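Local coordinates for protein hypothetical methylmalonyl-CoA decarboxylase alpha subunit (Sulfolobus tokodaii, PDB 1X0U) that is a putative carboxyl transferase subunit of the ClpP/crotonase clan, present as six copies in the assembly, at residues Lys37-Ala42 and Asp237-Ala242; Tyr196-Thr201 and Val223-Lys228; Gln32-Lys37 and Ile132-Gly137. One frame throughout, in Å; residues are numbered along the deposited sequence.

Overall arrangement
All three contacts lie in the N-terminal half of this carboxyl transferase chain. From the N terminus, helix 28-35 comes first: contact 3 closes a loop from its end to the end of strand 129-133 in the mixed sheet. The loop that follows the helix, 37-42, reaches much further along the chain, to the start of helix 239-252, in contact 1. Contacts 1 and 3 therefore cross, and their centres are 9 Å apart, with K39 bonded to both Q34 and D134. Contact 2, joining strand 197-199 to helix 222-229, is nested inside the loop of contact 1 and meets it where Y196 reaches E239.

Contact 1 (Lys37-Ala42 and Asp237-Ala242); sequences KGKLTA and DSEQEA
E239, in the first turn of helix 239-252, reaches across to the backbone of K39 and L40 in the loop between helices 28-35 and 42-49. The motifs on both sides are helix ends: G38 closes the earlier helix in a Schellman motif, its positive phi (101°) suiting glycine, while S238 is the N-cap of helix 239-252 and its OG accepts from E241 N at 3.1 Å.

One direct hydrogen bond joins the segments. L40 N donates to E239 OE1 over 2.8 Å, on the syn side of the carboxylate and 28° out of its plane. Past CG the E239 chain runs out straight (chi2 174°), carrying the carboxylate to the loop. OE1 also has a salt bridge from R45, and OE2 is bonded by Y196, so this buried carboxylate is gripped at both oxygens; the arginine would probably favour its charged form. A water makes a second link, accepting from E239 N at 3.0 Å and donating weakly to G38 O.

The packing is against the same carboxylate. L40 runs past E239 in the opposite direction, bringing L40 CB within 3.1 Å of E239 OE1. K39 offers its inner chain, whereas its NZ, 5.9 Å from E239 OE2, is committed to a salt bridge with D134. K39 CB lies 3.4 Å from E239 OE2.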
ATOM      1  N   LYS A  37     -54.152   3.695 -12.578  1.00 19.95           N
ATOM      2  CA  LYS A  37     -53.816   4.387 -11.331  1.00 19.65           C
ATOM      3  C   LYS A  37     -52.953   5.606 -11.641  1.00 19.07           C
ATOM      4  O   LYS A  37     -52.748   6.468 -10.788  1.00 20.42           O
ATOM      5  CB  LYS A  37     -53.032   3.464 -10.392  1.00 19.67           C
ATOM      6  CG  LYS A  37     -53.818   2.298  -9.805  1.00 22.71           C
ATOM      7  CD  LYS A  37     -52.892   1.387  -8.985  1.00 23.70           C
ATOM      8  CE  LYS A  37     -53.658   0.288  -8.262  1.00 23.73           C
ATOM      9  NZ  LYS A  37     -52.739  -0.642  -7.542  1.00 25.09           N
ATOM     10  N   GLY A  38     -52.445   5.669 -12.866  1.00 17.92           N
ATOM     11  CA  GLY A  38     -51.593   6.775 -13.251  1.00 17.44           C
ATOM     12  C   GLY A  38     -50.130   6.353 -13.223  1.00 17.53           C
ATOM     13  O   GLY A  38     -49.231   7.184 -13.333  1.00 16.02           O
ATOM     14  N   LYS A  39     -49.887   5.051 -13.094  1.00 16.60           N
ATOM     15  CA  LYS A  39     -48.515   4.541 -13.040  1.00 16.57           C
ATOM     16  C   LYS A  39     -48.068   3.894 -14.343  1.00 16.39           C
ATOM     17  O   LYS A  39     -48.892   3.438 -15.134  1.00 18.46           O
ATOM     18  CB  LYS A  39     -48.391   3.503 -11.930  1.00 13.80           C
ATOM     19  CG  LYS A  39     -48.966   3.928 -10.604  1.00 14.62           C
ATOM     20  CD  LYS A  39     -49.018   2.738  -9.659  1.00 14.48           C
ATOM     21  CE  LYS A  39     -47.619   2.251  -9.294  1.00 14.17           C
ATOM     22  NZ  LYS A  39     -47.698   0.954  -8.570  1.00 14.40           N
ATOM     23  N   LEU A  40     -46.756   3.849 -14.555  1.00 16.87           N
ATOM     24  CA  LEU A  40     -46.191   3.210 -15.742  1.00 15.97           C
ATOM     25  C   LEU A  40     -45.716   1.824 -15.309  1.00 15.93           C
ATOM     26  O   LEU A  40     -45.615   1.562 -14.113  1.00 15.65           O
ATOM     27  CB  LEU A  40     -45.012   4.021 -16.294  1.00 14.19           C
ATOM     28  CG  LEU A  40     -45.340   5.389 -16.904  1.00 13.96           C
ATOM     29  CD1 LEU A  40     -44.063   6.016 -17.451  1.00 12.28           C
ATOM     30  CD2 LEU A  40     -46.369   5.241 -18.011  1.00 10.64           C
ATOM     31  N   THR A  41     -45.450   0.931 -16.266  1.00 15.79           N
ATOM     32  CA  THR A  41     -44.983  -0.413 -15.929  1.00 16.15           C
ATOM     33  C   THR A  41     -43.477  -0.358 -15.716  1.00 17.60           C
ATOM     34  O   THR A  41     -42.811   0.605 -16.119  1.00 17.84           O
ATOM     35  CB  THR A  41     -45.233  -1.429 -17.052  1.00 15.16           C
ATOM     36  OG1 THR A  41     -44.446  -1.059 -18.184  1.00 14.84           O
ATOM     37  CG2 THR A  41     -46.697  -1.466 -17.453  1.00 16.15           C
ATOM     38  N   ALA A  42     -42.947  -1.404 -15.095  1.00 16.41           N
ATOM     39  CA  ALA A  42     -41.525  -1.491 -14.811  1.00 17.11           C
ATOM     40  C   ALA A  42     -40.706  -1.267 -16.070  1.00 16.78           C
ATOM     41  O   ALA A  42     -39.754  -0.486 -16.063  1.00 18.43           O
ATOM     42  CB  ALA A  42     -41.190  -2.858 -14.203  1.00 15.26           C
ATOM     43  N   ASP A 237     -44.243  15.295  -9.226  1.00 19.14           N
ATOM     44  CA  ASP A 237     -45.628  15.045  -9.608  1.00 18.68           C
ATOM     45  C   ASP A 237     -45.863  13.813 -10.462  1.00 19.45           C
ATOM     46  O   ASP A 237     -46.950  13.234 -10.425  1.00 19.62           O
ATOM     47  CB  ASP A 237     -46.177  16.258 -10.349  1.00 21.46           C
ATOM     48  CG  ASP A 237     -46.264  17.472  -9.468  1.00 25.26           C
ATOM     49  OD1 ASP A 237     -46.095  18.596  -9.988  1.00 29.45           O
ATOM     50  OD2 ASP A 237     -46.511  17.302  -8.256  1.00 24.78           O
ATOM     51  N   SER A 238     -44.867  13.408 -11.240  1.00 17.77           N
ATOM     52  CA  SER A 238     -45.062  12.246 -12.084  1.00 16.49           C
ATOM     53  C   SER A 238     -43.835  11.362 -12.230  1.00 16.81           C
ATOM     54  O   SER A 238     -42.734  11.701 -11.799  1.00 18.04           O
ATOM     55  CB  SER A 238     -45.523  12.687 -13.468  1.00 14.10           C
ATOM     56  OG  SER A 238     -44.435  13.217 -14.193  1.00 13.04           O
ATOM     57  N   GLU A 239     -44.045  10.213 -12.856  1.00 16.94           N
ATOM     58  CA  GLU A 239     -42.983   9.266 -13.083  1.00 16.12           C
ATOM     59  C   GLU A 239     -42.043   9.760 -14.168  1.00 16.73           C
ATOM     60  O   GLU A 239     -40.826   9.552 -14.078  1.00 15.34           O
ATOM     61  CB  GLU A 239     -43.591   7.907 -13.425  1.00 16.19           C
ATOM     62  CG  GLU A 239     -44.131   7.223 -12.185  1.00 14.71           C
ATOM     63  CD  GLU A 239     -44.865   5.939 -12.479  1.00 16.04           C
ATOM     64  OE1 GLU A 239     -44.571   5.306 -13.513  1.00 16.09           O
ATOM     65  OE2 GLU A 239     -45.724   5.560 -11.659  1.00 15.05           O
ATOM     66  N   GLN A 240     -42.593  10.421 -15.186  1.00 16.23           N
ATOM     67  CA  GLN A 240     -41.759  10.966 -16.247  1.00 17.03           C
ATOM     68  C   GLN A 240     -40.830  11.995 -15.612  1.00 16.69           C
ATOM     69  O   GLN A 240     -39.651  12.077 -15.959  1.00 15.30           O
ATOM     70  CB  GLN A 240     -42.599  11.647 -17.327  1.00 19.66           C
ATOM     71  CG  GLN A 240     -41.760  12.270 -18.450  1.00 24.59           C
ATOM     72  CD  GLN A 240     -41.043  11.234 -19.312  1.00 29.85           C
ATOM     73  OE1 GLN A 240     -39.841  11.347 -19.581  1.00 31.94           O
ATOM     74  NE2 GLN A 240     -41.783  10.222 -19.757  1.00 31.77           N
ATOM     75  N   GLU A 241     -41.373  12.792 -14.687  1.00 18.11           N
ATOM     76  CA  GLU A 241     -40.572  13.803 -13.999  1.00 17.42           C
ATOM     77  C   GLU A 241     -39.530  13.133 -13.097  1.00 16.61           C
ATOM     78  O   GLU A 241     -38.395  13.589 -13.000  1.00 18.54           O
ATOM     79  CB  GLU A 241     -41.474  14.747 -13.186  1.00 20.09           C
ATOM     80  CG  GLU A 241     -42.201  15.814 -14.035  1.00 24.64           C
ATOM     81  CD  GLU A 241     -43.166  16.707 -13.238  1.00 28.30           C
ATOM     82  OE1 GLU A 241     -43.718  17.656 -13.835  1.00 30.38           O
ATOM     83  OE2 GLU A 241     -43.380  16.470 -12.028  1.00 30.87           O
ATOM     84  N   ALA A 242     -39.912  12.042 -12.447  1.00 14.89           N
ATOM     85  CA  ALA A 242     -38.987  11.318 -11.587  1.00 12.86           C
ATOM     86  C   ALA A 242     -37.775  10.863 -12.395  1.00 12.87           C
ATOM     87  O   ALA A 242     -36.641  11.036 -11.956  1.00 13.16           O
ATOM     88  CB  ALA A 242     -39.678  10.105 -10.964  1.00 11.27           C
TER
HETATM   89  O   HOH W   1     -46.816   9.417 -13.743  1.00 26.54           O

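Contact 2 (Tyr196-Thr201 and Val223-Lys228); sequences YYMFVT and VVHATK
The carbonyl oxygen of M198 receives a short hydrogen bond from H225 NE2, 2.6 Å long with an N-H...O angle of 159°. The oxygen lies at the edge of the imidazole, close to the ring plane, while the donor nitrogen is tilted 23° from the plane of the carbonyl. At the other ring nitrogen, ND1 is hydrogen-bonded with S229, so both nitrogens of this buried histidine are engaged and the rotation of the ring is fixed. The bond to M198 requires a proton on NE2.

The M198 side chain leans across the same imidazole. With chi1 at 64°, M198 CG is wedged over its own backbone, flanked by N and C, a placement that brings this methylene within 3.5 Å of H225 CD2. Further out, M198 SD lies 5.3 Å from the H225 ring centroid, in an oblique sulfur-aromatic approach. V224 CG2, from the preceding residue of the helix, covers one face of the H225 ring, 3.6 Å above its centre.

Within the helix, V223 O accepts from T227 N at 3.0 Å and from T227 OG1 at 2.7 Å, the two donors arriving from opposite faces of the carbonyl plane. This double grip falls in a part of the helix that also contains a wider pi-type turn, at 225-228.

The contact thus ties strand 197-199, paired in parallel with strand 173-175, to helix 222-229; M198 also packs on strand 187-191, and I384 of the second subunit packs against H225.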
ATOM      1  N   TYR A 196     -48.451   6.163  -4.147  1.00 14.60           N
ATOM      2  CA  TYR A 196     -47.080   6.161  -3.653  1.00 15.15           C
ATOM      3  C   TYR A 196     -46.982   6.510  -2.181  1.00 14.06           C
ATOM      4  O   TYR A 196     -47.533   7.503  -1.730  1.00 14.27           O
ATOM      5  CB  TYR A 196     -46.224   7.145  -4.450  1.00 14.53           C
ATOM      6  CG  TYR A 196     -46.484   7.116  -5.929  1.00 16.36           C
ATOM      7  CD1 TYR A 196     -47.400   7.989  -6.516  1.00 15.75           C
ATOM      8  CD2 TYR A 196     -45.819   6.209  -6.751  1.00 16.14           C
ATOM      9  CE1 TYR A 196     -47.642   7.960  -7.892  1.00 16.03           C
ATOM     10  CE2 TYR A 196     -46.057   6.170  -8.118  1.00 14.89           C
ATOM     11  CZ  TYR A 196     -46.963   7.047  -8.685  1.00 16.27           C
ATOM     12  OH  TYR A 196     -47.158   7.029 -10.048  1.00 16.60           O
ATOM     13  N   TYR A 197     -46.271   5.681  -1.434  1.00 13.99           N
ATOM     14  CA  TYR A 197     -46.075   5.924  -0.021  1.00 14.95           C
ATOM     15  C   TYR A 197     -45.052   4.960   0.522  1.00 14.51           C
ATOM     16  O   TYR A 197     -44.619   4.045  -0.171  1.00 14.16           O
ATOM     17  CB  TYR A 197     -47.395   5.772   0.737  1.00 14.91           C
ATOM     18  CG  TYR A 197     -48.098   4.439   0.566  1.00 16.11           C
ATOM     19  CD1 TYR A 197     -47.659   3.302   1.242  1.00 16.05           C
ATOM     20  CD2 TYR A 197     -49.258   4.335  -0.221  1.00 16.62           C
ATOM     21  CE1 TYR A 197     -48.361   2.092   1.156  1.00 16.99           C
ATOM     22  CE2 TYR A 197     -49.965   3.131  -0.317  1.00 15.27           C
ATOM     23  CZ  TYR A 197     -49.510   2.014   0.380  1.00 17.11           C
ATOM     24  OH  TYR A 197     -50.206   0.829   0.308  1.00 17.83           O
ATOM     25  N   MET A 198     -44.625   5.194   1.748  1.00 15.24           N
ATOM     26  CA  MET A 198     -43.695   4.283   2.377  1.00 18.35           C
ATOM     27  C   MET A 198     -43.694   4.454   3.878  1.00 18.54           C
ATOM     28  O   MET A 198     -43.736   5.570   4.398  1.00 19.65           O
ATOM     29  CB  MET A 198     -42.274   4.395   1.774  1.00 19.98           C
ATOM     30  CG  MET A 198     -41.492   5.683   1.922  1.00 22.12           C
ATOM     31  SD  MET A 198     -39.898   5.542   0.997  1.00 25.16           S
ATOM     32  CE  MET A 198     -40.001   6.822  -0.110  1.00 23.74           C
ATOM     33  N   PHE A 199     -43.719   3.323   4.571  1.00 19.00           N
ATOM     34  CA  PHE A 199     -43.714   3.303   6.024  1.00 18.57           C
ATOM     35  C   PHE A 199     -43.207   1.950   6.503  1.00 18.54           C
ATOM     36  O   PHE A 199     -43.336   0.955   5.798  1.00 18.05           O
ATOM     37  CB  PHE A 199     -45.116   3.595   6.587  1.00 19.14           C
ATOM     38  CG  PHE A 199     -46.242   2.920   5.847  1.00 19.51           C
ATOM     39  CD1 PHE A 199     -47.162   3.676   5.125  1.00 21.61           C
ATOM     40  CD2 PHE A 199     -46.407   1.540   5.892  1.00 21.21           C
ATOM     41  CE1 PHE A 199     -48.231   3.069   4.460  1.00 22.59           C
ATOM     42  CE2 PHE A 199     -47.471   0.923   5.232  1.00 21.51           C
ATOM     43  CZ  PHE A 199     -48.387   1.690   4.514  1.00 20.85           C
ATOM     44  N   VAL A 200     -42.599   1.921   7.686  1.00 19.24           N
ATOM     45  CA  VAL A 200     -42.066   0.677   8.240  1.00 19.51           C
ATOM     46  C   VAL A 200     -43.206  -0.250   8.650  1.00 20.84           C
ATOM     47  O   VAL A 200     -43.215  -1.432   8.304  1.00 21.17           O
ATOM     48  CB  VAL A 200     -41.164   0.954   9.468  1.00 17.79           C
ATOM     49  CG1 VAL A 200     -40.666  -0.353  10.061  1.00 18.18           C
ATOM     50  CG2 VAL A 200     -39.983   1.830   9.054  1.00 18.07           C
ATOM     51  N   THR A 201     -44.166   0.310   9.382  1.00 22.45           N
ATOM     52  CA  THR A 201     -45.325  -0.430   9.856  1.00 23.52           C
ATOM     53  C   THR A 201     -46.602   0.158   9.262  1.00 25.74           C
ATOM     54  O   THR A 201     -46.835   1.362   9.338  1.00 24.05           O
ATOM     55  CB  THR A 201     -45.438  -0.364  11.384  1.00 21.76           C
ATOM     56  OG1 THR A 201     -44.199  -0.772  11.975  1.00 19.65           O
ATOM     57  CG2 THR A 201     -46.552  -1.275  11.871  1.00 20.43           C
ATOM     58  N   VAL A 223     -45.591  13.597   0.594  1.00 16.77           N
ATOM     59  CA  VAL A 223     -45.534  14.852   1.321  1.00 15.71           C
ATOM     60  C   VAL A 223     -44.963  14.712   2.738  1.00 15.60           C
ATOM     61  O   VAL A 223     -44.109  15.508   3.137  1.00 13.37           O
ATOM     62  CB  VAL A 223     -46.922  15.525   1.362  1.00 15.33           C
ATOM     63  CG1 VAL A 223     -46.856  16.787   2.181  1.00 15.43           C
ATOM     64  CG2 VAL A 223     -47.377  15.851  -0.047  1.00 12.57           C
ATOM     65  N   VAL A 224     -45.399  13.706   3.494  1.00 14.98           N
ATOM     66  CA  VAL A 224     -44.871  13.549   4.845  1.00 16.20           C
ATOM     67  C   VAL A 224     -43.356  13.360   4.850  1.00 16.32           C
ATOM     68  O   VAL A 224     -42.665  13.931   5.686  1.00 17.12           O
ATOM     69  CB  VAL A 224     -45.491  12.346   5.605  1.00 16.56           C
ATOM     70  CG1 VAL A 224     -47.014  12.440   5.618  1.00 16.33           C
ATOM     71  CG2 VAL A 224     -45.036  11.057   4.989  1.00 19.66           C
ATOM     72  N   HIS A 225     -42.838  12.575   3.905  1.00 15.93           N
ATOM     73  CA  HIS A 225     -41.408  12.304   3.856  1.00 15.49           C
ATOM     74  C   HIS A 225     -40.546  13.411   3.242  1.00 16.29           C
ATOM     75  O   HIS A 225     -39.381  13.564   3.610  1.00 17.63           O
ATOM     76  CB  HIS A 225     -41.146  10.982   3.133  1.00 13.92           C
ATOM     77  CG  HIS A 225     -41.759   9.795   3.808  1.00 14.81           C
ATOM     78  ND1 HIS A 225     -41.625   9.554   5.159  1.00 16.93           N
ATOM     79  CD2 HIS A 225     -42.509   8.779   3.319  1.00 15.59           C
ATOM     80  CE1 HIS A 225     -42.270   8.444   5.474  1.00 16.86           C
ATOM     81  NE2 HIS A 225     -42.814   7.955   4.374  1.00 15.53           N
ATOM     82  N   ALA A 226     -41.099  14.185   2.316  1.00 14.12           N
ATOM     83  CA  ALA A 226     -40.324  15.257   1.716  1.00 14.42           C
ATOM     84  C   ALA A 226     -40.435  16.546   2.519  1.00 15.15           C
ATOM     85  O   ALA A 226     -39.654  17.471   2.304  1.00 15.72           O
ATOM     86  CB  ALA A 226     -40.774  15.499   0.275  1.00 13.53           C
ATOM     87  N   THR A 227     -41.381  16.615   3.454  1.00 15.77           N
ATOM     88  CA  THR A 227     -41.546  17.843   4.234  1.00 16.05           C
ATOM     89  C   THR A 227     -41.464  17.709   5.749  1.00 17.13           C
ATOM     90  O   THR A 227     -41.360  18.717   6.446  1.00 17.98           O
ATOM     91  CB  THR A 227     -42.890  18.553   3.908  1.00 16.20           C
ATOM     92  OG1 THR A 227     -43.973  17.843   4.520  1.00 12.20           O
ATOM     93  CG2 THR A 227     -43.113  18.621   2.391  1.00 12.73           C
ATOM     94  N   LYS A 228     -41.516  16.489   6.272  1.00 17.38           N
ATOM     95  CA  LYS A 228     -41.449  16.314   7.716  1.00 19.48           C
ATOM     96  C   LYS A 228     -40.358  15.358   8.192  1.00 19.92           C
ATOM     97  O   LYS A 228     -39.515  15.731   9.008  1.00 17.31           O
ATOM     98  CB  LYS A 228     -42.810  15.855   8.243  1.00 24.34           C
ATOM     99  CG  LYS A 228     -43.936  16.858   7.982  1.00 28.89           C
ATOM    100  CD  LYS A 228     -45.308  16.307   8.362  1.00 32.55           C
ATOM    101  CE  LYS A 228     -46.368  17.412   8.337  1.00 35.49           C
ATOM    102  NZ  LYS A 228     -46.423  18.153   7.034  1.00 36.27           N
TER

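Contact 3 (Gln32-Lys37 and Ile132-Gly137)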
ATOM      1  N   GLN A  32     -52.931  -2.816 -17.384  1.00 24.99           N
ATOM      2  CA  GLN A  32     -53.950  -1.795 -17.642  1.00 25.01           C
ATOM      3  C   GLN A  32     -54.388  -1.244 -16.291  1.00 23.45           C
ATOM      4  O   GLN A  32     -54.684  -0.065 -16.144  1.00 23.14           O
ATOM      5  CB  GLN A  32     -55.161  -2.393 -18.362  1.00 26.97           C
ATOM      6  CG  GLN A  32     -56.130  -1.336 -18.852  1.00 33.00           C
ATOM      7  CD  GLN A  32     -57.476  -1.898 -19.267  1.00 36.69           C
ATOM      8  OE1 GLN A  32     -58.170  -2.539 -18.469  1.00 38.80           O
ATOM      9  NE2 GLN A  32     -57.858  -1.653 -20.518  1.00 38.18           N
ATOM     10  N   PHE A  33     -54.417  -2.124 -15.299  1.00 23.06           N
ATOM     11  CA  PHE A  33     -54.789  -1.751 -13.948  1.00 23.09           C
ATOM     12  C   PHE A  33     -53.734  -0.799 -13.355  1.00 22.03           C
ATOM     13  O   PHE A  33     -54.067   0.149 -12.630  1.00 20.47           O
ATOM     14  CB  PHE A  33     -54.906  -3.014 -13.101  1.00 25.73           C
ATOM     15  CG  PHE A  33     -55.166  -2.747 -11.662  1.00 30.29           C
ATOM     16  CD1 PHE A  33     -56.304  -2.055 -11.268  1.00 32.67           C
ATOM     17  CD2 PHE A  33     -54.275  -3.186 -10.690  1.00 32.89           C
ATOM     18  CE1 PHE A  33     -56.555  -1.811  -9.930  1.00 33.01           C
ATOM     19  CE2 PHE A  33     -54.519  -2.947  -9.342  1.00 33.22           C
ATOM     20  CZ  PHE A  33     -55.664  -2.255  -8.961  1.00 34.27           C
ATOM     21  N   GLN A  34     -52.466  -1.070 -13.664  1.00 18.65           N
ATOM     22  CA  GLN A  34     -51.365  -0.239 -13.201  1.00 17.25           C
ATOM     23  C   GLN A  34     -51.557   1.130 -13.846  1.00 16.06           C
ATOM     24  O   GLN A  34     -51.484   2.167 -13.192  1.00 15.52           O
ATOM     25  CB  GLN A  34     -50.025  -0.832 -13.651  1.00 16.26           C
ATOM     26  CG  GLN A  34     -48.831   0.056 -13.328  1.00 15.96           C
ATOM     27  CD  GLN A  34     -48.199  -0.248 -11.985  1.00 15.01           C
ATOM     28  OE1 GLN A  34     -48.886  -0.500 -10.993  1.00 12.23           O
ATOM     29  NE2 GLN A  34     -46.873  -0.218 -11.949  1.00 13.18           N
ATOM     30  N   HIS A  35     -51.813   1.108 -15.144  1.00 16.68           N
ATOM     31  CA  HIS A  35     -52.035   2.318 -15.915  1.00 17.61           C
ATOM     32  C   HIS A  35     -53.225   3.135 -15.426  1.00 17.37           C
ATOM     33  O   HIS A  35     -53.178   4.360 -15.426  1.00 17.92           O
ATOM     34  CB  HIS A  35     -52.227   1.955 -17.388  1.00 14.73           C
ATOM     35  CG  HIS A  35     -50.952   1.614 -18.093  1.00 16.58           C
ATOM     36  ND1 HIS A  35     -50.919   0.917 -19.282  1.00 17.84           N
ATOM     37  CD2 HIS A  35     -49.663   1.900 -17.789  1.00 15.60           C
ATOM     38  CE1 HIS A  35     -49.665   0.788 -19.680  1.00 14.65           C
ATOM     39  NE2 HIS A  35     -48.883   1.375 -18.792  1.00 15.67           N
ATOM     40  N   SER A  36     -54.288   2.461 -15.000  1.00 18.73           N
ATOM     41  CA  SER A  36     -55.484   3.166 -14.547  1.00 20.77           C
ATOM     42  C   SER A  36     -55.276   3.943 -13.244  1.00 20.38           C
ATOM     43  O   SER A  36     -56.115   4.755 -12.858  1.00 18.72           O
ATOM     44  CB  SER A  36     -56.654   2.185 -14.406  1.00 21.47           C
ATOM     45  OG  SER A  36     -56.395   1.208 -13.409  1.00 29.02           O
ATOM     46  N   LYS A  37     -54.152   3.695 -12.578  1.00 19.95           N
ATOM     47  CA  LYS A  37     -53.816   4.387 -11.331  1.00 19.65           C
ATOM     48  C   LYS A  37     -52.953   5.606 -11.641  1.00 19.07           C
ATOM     49  O   LYS A  37     -52.748   6.468 -10.788  1.00 20.42           O
ATOM     50  CB  LYS A  37     -53.032   3.464 -10.392  1.00 19.67           C
ATOM     51  CG  LYS A  37     -53.818   2.298  -9.805  1.00 22.71           C
ATOM     52  CD  LYS A  37     -52.892   1.387  -8.985  1.00 23.70           C
ATOM     53  CE  LYS A  37     -53.658   0.288  -8.262  1.00 23.73           C
ATOM     54  NZ  LYS A  37     -52.739  -0.642  -7.542  1.00 25.09           N
ATOM     55  N   ILE A 132     -35.763   1.598  -9.346  1.00 13.42           N
ATOM     56  CA  ILE A 132     -37.120   2.080  -9.544  1.00 11.89           C
ATOM     57  C   ILE A 132     -38.040   1.143  -8.758  1.00 12.25           C
ATOM     58  O   ILE A 132     -38.468   0.084  -9.245  1.00 11.29           O
ATOM     59  CB  ILE A 132     -37.486   2.077 -11.041  1.00 13.06           C
ATOM     60  CG1 ILE A 132     -36.349   2.713 -11.853  1.00 13.58           C
ATOM     61  CG2 ILE A 132     -38.767   2.876 -11.263  1.00 12.07           C
ATOM     62  CD1 ILE A 132     -36.583   2.710 -13.348  1.00 14.05           C
ATOM     63  N   ASN A 133     -38.329   1.541  -7.522  1.00 11.43           N
ATOM     64  CA  ASN A 133     -39.161   0.758  -6.615  1.00 11.36           C
ATOM     65  C   ASN A 133     -40.663   0.799  -6.888  1.00 11.85           C
ATOM     66  O   ASN A 133     -41.207   1.830  -7.264  1.00 13.83           O
ATOM     67  CB  ASN A 133     -38.888   1.203  -5.178  1.00 12.69           C
ATOM     68  CG  ASN A 133     -37.552   0.698  -4.656  1.00 15.97           C
ATOM     69  OD1 ASN A 133     -36.497   0.921  -5.271  1.00 16.03           O
ATOM     70  ND2 ASN A 133     -37.590   0.008  -3.519  1.00 11.93           N
ATOM     71  N   ASP A 134     -41.317  -0.342  -6.683  1.00 13.13           N
ATOM     72  CA  ASP A 134     -42.761  -0.491  -6.872  1.00 14.22           C
ATOM     73  C   ASP A 134     -43.087  -1.856  -6.279  1.00 15.48           C
ATOM     74  O   ASP A 134     -43.476  -2.792  -6.986  1.00 15.30           O
ATOM     75  CB  ASP A 134     -43.130  -0.462  -8.358  1.00 10.77           C
ATOM     76  CG  ASP A 134     -44.591  -0.110  -8.589  1.00 13.53           C
ATOM     77  OD1 ASP A 134     -45.369  -0.123  -7.602  1.00 10.35           O
ATOM     78  OD2 ASP A 134     -44.961   0.177  -9.755  1.00 10.11           O
ATOM     79  N   SER A 135     -42.906  -1.959  -4.968  1.00 16.84           N
ATOM     80  CA  SER A 135     -43.122  -3.202  -4.249  1.00 17.54           C
ATOM     81  C   SER A 135     -43.947  -3.001  -2.995  1.00 18.39           C
ATOM     82  O   SER A 135     -43.707  -2.068  -2.242  1.00 18.31           O
ATOM     83  CB  SER A 135     -41.767  -3.806  -3.862  1.00 17.11           C
ATOM     84  OG  SER A 135     -41.919  -4.955  -3.038  1.00 20.43           O
ATOM     85  N   GLY A 136     -44.911  -3.892  -2.769  1.00 17.70           N
ATOM     86  CA  GLY A 136     -45.731  -3.794  -1.578  1.00 18.62           C
ATOM     87  C   GLY A 136     -44.920  -4.204  -0.362  1.00 19.70           C
ATOM     88  O   GLY A 136     -45.246  -3.840   0.770  1.00 21.96           O
ATOM     89  N   GLY A 137     -43.852  -4.963  -0.591  1.00 19.48           N
ATOM     90  CA  GLY A 137     -43.017  -5.391   0.517  1.00 18.45           C
ATOM     91  C   GLY A 137     -42.492  -6.806   0.394  1.00 18.31           C
ATOM     92  O   GLY A 137     -42.335  -7.328  -0.708  1.00 18.86           O
TER
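Q34 and D134 meet side chain to side chain, joining the C-terminal part of helix 28-35 to the loop that leaves strand 129-133, a parallel strand in the sheet of this crotonase-clan domain.

A single hydrogen bond spans the gap: Q34 NE2 donates to D134 OD2 over 2.9 Å, with an N-H...O angle of 147°. The two side chains come from opposite directions and their flat ends are nearly parallel, 14° between the amide and carboxylate planes. OD2 is met on its syn side, by a donor tilted somewhat out of the carboxylate plane. With CG anti to the backbone N (chi1 174°) and a bend at chi2, the glutamine chain brings its amide to the carboxylate.

Two cations also reach this pair. K39 forms a salt bridge with D134 OD1 and also donates to Q34 OE1, spanning the pair, while R45 forms a salt bridge with OD2; together they would probably keep this buried aspartate ionised. The amide nitrogen of Q34 has a second acceptor in L40 O.

Hydroxyl bonds also occur on both flanks. S36 OG donates back to F33 O at 2.7 Å near the helix end, and beyond D134 an ST turn follows, in which S135 OG accepts from G137 N at 3.1 Å.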